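Local atomic coordinates of L-amino acid deaminase (Proteus vulgaris, PDB entry 5HXW), a protein that probably catalyses the oxidative deamination of L-amino acids, as a membrane-bound flavoenzyme that carries flavin-adenine dinucleotide. Residues A[96-99]-A[100-104]. Residues are numbered along the deposited sequence; the frame is centred on the assembly and turned at random.
Sequences HHLG and KHRWR
Leu98 and Arg102, one turn apart on helix 93-104, run alongside each other in the same direction, with Leu98 CD2 3.9 Å from Arg102 NH2, the methyl meeting the guanidinium obliquely. Arg102 has CG anti to its carbonyl carbon (chi1 -68°) and runs extended as far as NE, which carries the charged end back along Leu98 to helix 422-438. There NH2 forms a salt bridge with Glu431 and NH1 a hydrogen bond to Pro427 O, so both terminal nitrogens are tied to that helix, while Leu98 touches its Val428. On the way the aliphatic part of Arg102 passes over the backbone of the preceding turn, CG 3.5 Å from Leu98 O. Arg102 N donates to Leu98 O at 2.8 Å, one of the i to i+4 bonds of the helix; the one from His101 N to His97 O is weak. In this chain of the FAD-dependent oxidoreductase (DAO) family, helix 93-104 thus packs on helix 422-438, whose Thr424 binds FAD.

The indole of Trp103 is placed by a hydrogen bond from NE1 to Met423 O, and its CD1 edge lies beside Gly99 O, near the ring plane. Trp103 N donates to Gly99 O at 2.9 Å. Lys100 leaves another side of the helix, its CG 3.4 Å from His96 O, the acceptor of a nearly straight bond from Lys100 N (174°). A bend at chi3 (68°) turns the amine to Glu178 and Asp180, both salt-bridge partners; Asp180 also pairs with Arg104 NH1. The side chain of His96 lies about 6 Å from the bound FAD at the nearest atoms, beside Thr424, with ND1 hydrogen-bonded to Ile84 O and NE2 to Glu425.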
ATOM      1  N   HIS A  96      -3.864  10.246   5.578  1.00 72.82           N
ATOM      2  CA  HIS A  96      -2.403  10.339   5.449  1.00 72.26           C
ATOM      3  C   HIS A  96      -1.746  11.183   6.543  1.00 73.21           C
ATOM      4  O   HIS A  96      -0.665  10.843   7.042  1.00 71.98           O
ATOM      5  CB  HIS A  96      -2.043  10.913   4.081  1.00 72.16           C
ATOM      6  CG  HIS A  96      -2.140   9.922   2.970  1.00 71.30           C
ATOM      7  ND1 HIS A  96      -1.040   9.510   2.250  1.00 70.56           N
ATOM      8  CD2 HIS A  96      -3.199   9.249   2.460  1.00 70.67           C
ATOM      9  CE1 HIS A  96      -1.419   8.635   1.337  1.00 69.37           C
ATOM     10  NE2 HIS A  96      -2.723   8.455   1.445  1.00 69.47           N
ATOM     11  N   HIS A  97      -2.405  12.287   6.895  1.00 74.87           N
ATOM     12  CA  HIS A  97      -1.922  13.226   7.904  1.00 76.43           C
ATOM     13  C   HIS A  97      -1.791  12.567   9.279  1.00 76.52           C
ATOM     14  O   HIS A  97      -0.791  12.771   9.978  1.00 77.43           O
ATOM     15  CB  HIS A  97      -2.846  14.446   7.974  1.00 77.95           C
ATOM     16  CG  HIS A  97      -2.293  15.574   8.786  1.00 79.86           C
ATOM     17  ND1 HIS A  97      -1.108  16.205   8.471  1.00 80.08           N
ATOM     18  CD2 HIS A  97      -2.765  16.191   9.895  1.00 81.15           C
ATOM     19  CE1 HIS A  97      -0.872  17.158   9.354  1.00 81.45           C
ATOM     20  NE2 HIS A  97      -1.862  17.170  10.229  1.00 82.28           N
ATOM     21  N   LEU A  98      -2.803  11.779   9.646  1.00 75.43           N
ATOM     22  CA  LEU A  98      -2.812  11.019  10.895  1.00 74.85           C
ATOM     23  C   LEU A  98      -1.958   9.759  10.821  1.00 72.91           C
ATOM     24  O   LEU A  98      -1.368   9.353  11.829  1.00 72.69           O
ATOM     25  CB  LEU A  98      -4.241  10.649  11.293  1.00 75.59           C
ATOM     26  CG  LEU A  98      -4.999  11.628  12.190  1.00 78.29           C
ATOM     27  CD1 LEU A  98      -5.653  12.765  11.410  1.00 79.37           C
ATOM     28  CD2 LEU A  98      -6.044  10.868  12.991  1.00 79.13           C
ATOM     29  N   GLY A  99      -1.919   9.141   9.638  1.00 70.94           N
ATOM     30  CA  GLY A  99      -1.061   7.988   9.368  1.00 69.27           C
ATOM     31  C   GLY A  99       0.380   8.300   9.714  1.00 69.37           C
ATOM     32  O   GLY A  99       1.014   7.551  10.457  1.00 69.65           O
ATOM     33  N   LYS A 100       0.869   9.428   9.194  1.00 69.68           N
ATOM     34  CA  LYS A 100       2.179   9.988   9.546  1.00 69.90           C
ATOM     35  C   LYS A 100       2.377  10.138  11.059  1.00 71.01           C
ATOM     36  O   LYS A 100       3.409   9.722  11.589  1.00 70.91           O
ATOM     37  CB  LYS A 100       2.378  11.341   8.860  1.00 70.06           C
ATOM     38  CG  LYS A 100       2.719  11.260   7.378  1.00 68.60           C
ATOM     39  CD  LYS A 100       2.419  12.569   6.657  1.00 68.96           C
ATOM     40  CE  LYS A 100       3.355  13.692   7.084  1.00 69.77           C
ATOM     41  NZ  LYS A 100       2.908  15.019   6.580  1.00 70.89           N
ATOM     42  N   HIS A 101       1.379  10.716  11.735  1.00 72.51           N
ATOM     43  CA  HIS A 101       1.402  10.944  13.189  1.00 74.11           C
ATOM     44  C   HIS A 101       1.488   9.646  14.000  1.00 73.67           C
ATOM     45  O   HIS A 101       2.251   9.570  14.967  1.00 74.66           O
ATOM     46  CB  HIS A 101       0.190  11.789  13.623  1.00 75.56           C
ATOM     47  CG  HIS A 101       0.033  11.915  15.108  1.00 77.54           C
ATOM     48  ND1 HIS A 101       0.814  12.757  15.872  1.00 79.35           N
ATOM     49  CD2 HIS A 101      -0.814  11.303  15.971  1.00 77.96           C
ATOM     50  CE1 HIS A 101       0.456  12.657  17.140  1.00 80.43           C
ATOM     51  NE2 HIS A 101      -0.529  11.781  17.227  1.00 79.57           N
ATOM     52  N   ARG A 102       0.713   8.639  13.595  1.00 72.58           N
ATOM     53  CA  ARG A 102       0.680   7.343  14.286  1.00 72.57           C
ATOM     54  C   ARG A 102       1.922   6.499  14.006  1.00 71.33           C
ATOM     55  O   ARG A 102       2.334   5.694  14.846  1.00 71.87           O
ATOM     56  CB  ARG A 102      -0.603   6.569  13.957  1.00 71.43           C
ATOM     57  CG  ARG A 102      -1.856   7.222  14.522  1.00 72.71           C
ATOM     58  CD  ARG A 102      -3.124   6.507  14.109  1.00 72.58           C
ATOM     59  NE  ARG A 102      -4.307   7.254  14.535  1.00 74.21           N
ATOM     60  CZ  ARG A 102      -5.542   6.761  14.615  1.00 74.75           C
ATOM     61  NH1 ARG A 102      -5.800   5.495  14.305  1.00 74.07           N
ATOM     62  NH2 ARG A 102      -6.531   7.546  15.015  1.00 76.65           N
ATOM     63  N   TRP A 103       2.508   6.695  12.827  1.00 70.19           N
ATOM     64  CA  TRP A 103       3.783   6.076  12.464  1.00 69.77           C
ATOM     65  C   TRP A 103       4.963   6.693  13.228  1.00 71.19           C
ATOM     66  O   TRP A 103       5.970   6.019  13.464  1.00 71.52           O
ATOM     67  CB  TRP A 103       4.023   6.177  10.958  1.00 68.01           C
ATOM     68  CG  TRP A 103       3.487   5.029  10.144  1.00 66.16           C
ATOM     69  CD1 TRP A 103       2.419   5.055   9.293  1.00 65.53           C
ATOM     70  CD2 TRP A 103       4.013   3.697  10.086  1.00 65.45           C
ATOM     71  NE1 TRP A 103       2.239   3.821   8.715  1.00 64.49           N
ATOM     72  CE2 TRP A 103       3.204   2.968   9.182  1.00 64.46           C
ATOM     73  CE3 TRP A 103       5.090   3.044  10.709  1.00 66.06           C
ATOM     74  CZ2 TRP A 103       3.434   1.614   8.887  1.00 64.13           C
ATOM     75  CZ3 TRP A 103       5.322   1.696  10.416  1.00 64.87           C
ATOM     76  CH2 TRP A 103       4.494   0.998   9.512  1.00 64.39           C
ATOM     77  N   ARG A 104       4.832   7.967  13.611  1.00 72.21           N
ATOM     78  CA  ARG A 104       5.846   8.656  14.424  1.00 73.41           C
ATOM     79  C   ARG A 104       5.906   8.117  15.857  1.00 74.88           C
ATOM     80  O   ARG A 104       6.935   8.234  16.527  1.00 76.37           O
ATOM     81  CB  ARG A 104       5.620  10.173  14.428  1.00 73.59           C
ATOM     82  CG  ARG A 104       6.060  10.875  13.149  1.00 72.59           C
ATOM     83  CD  ARG A 104       6.109  12.388  13.300  1.00 73.52           C
ATOM     84  NE  ARG A 104       4.788  13.008  13.437  1.00 74.04           N
ATOM     85  CZ  ARG A 104       4.034  13.444  12.427  1.00 73.69           C
ATOM     86  NH1 ARG A 104       4.445  13.331  11.168  1.00 72.92           N
ATOM     87  NH2 ARG A 104       2.856  13.997  12.678  1.00 74.06           N
TER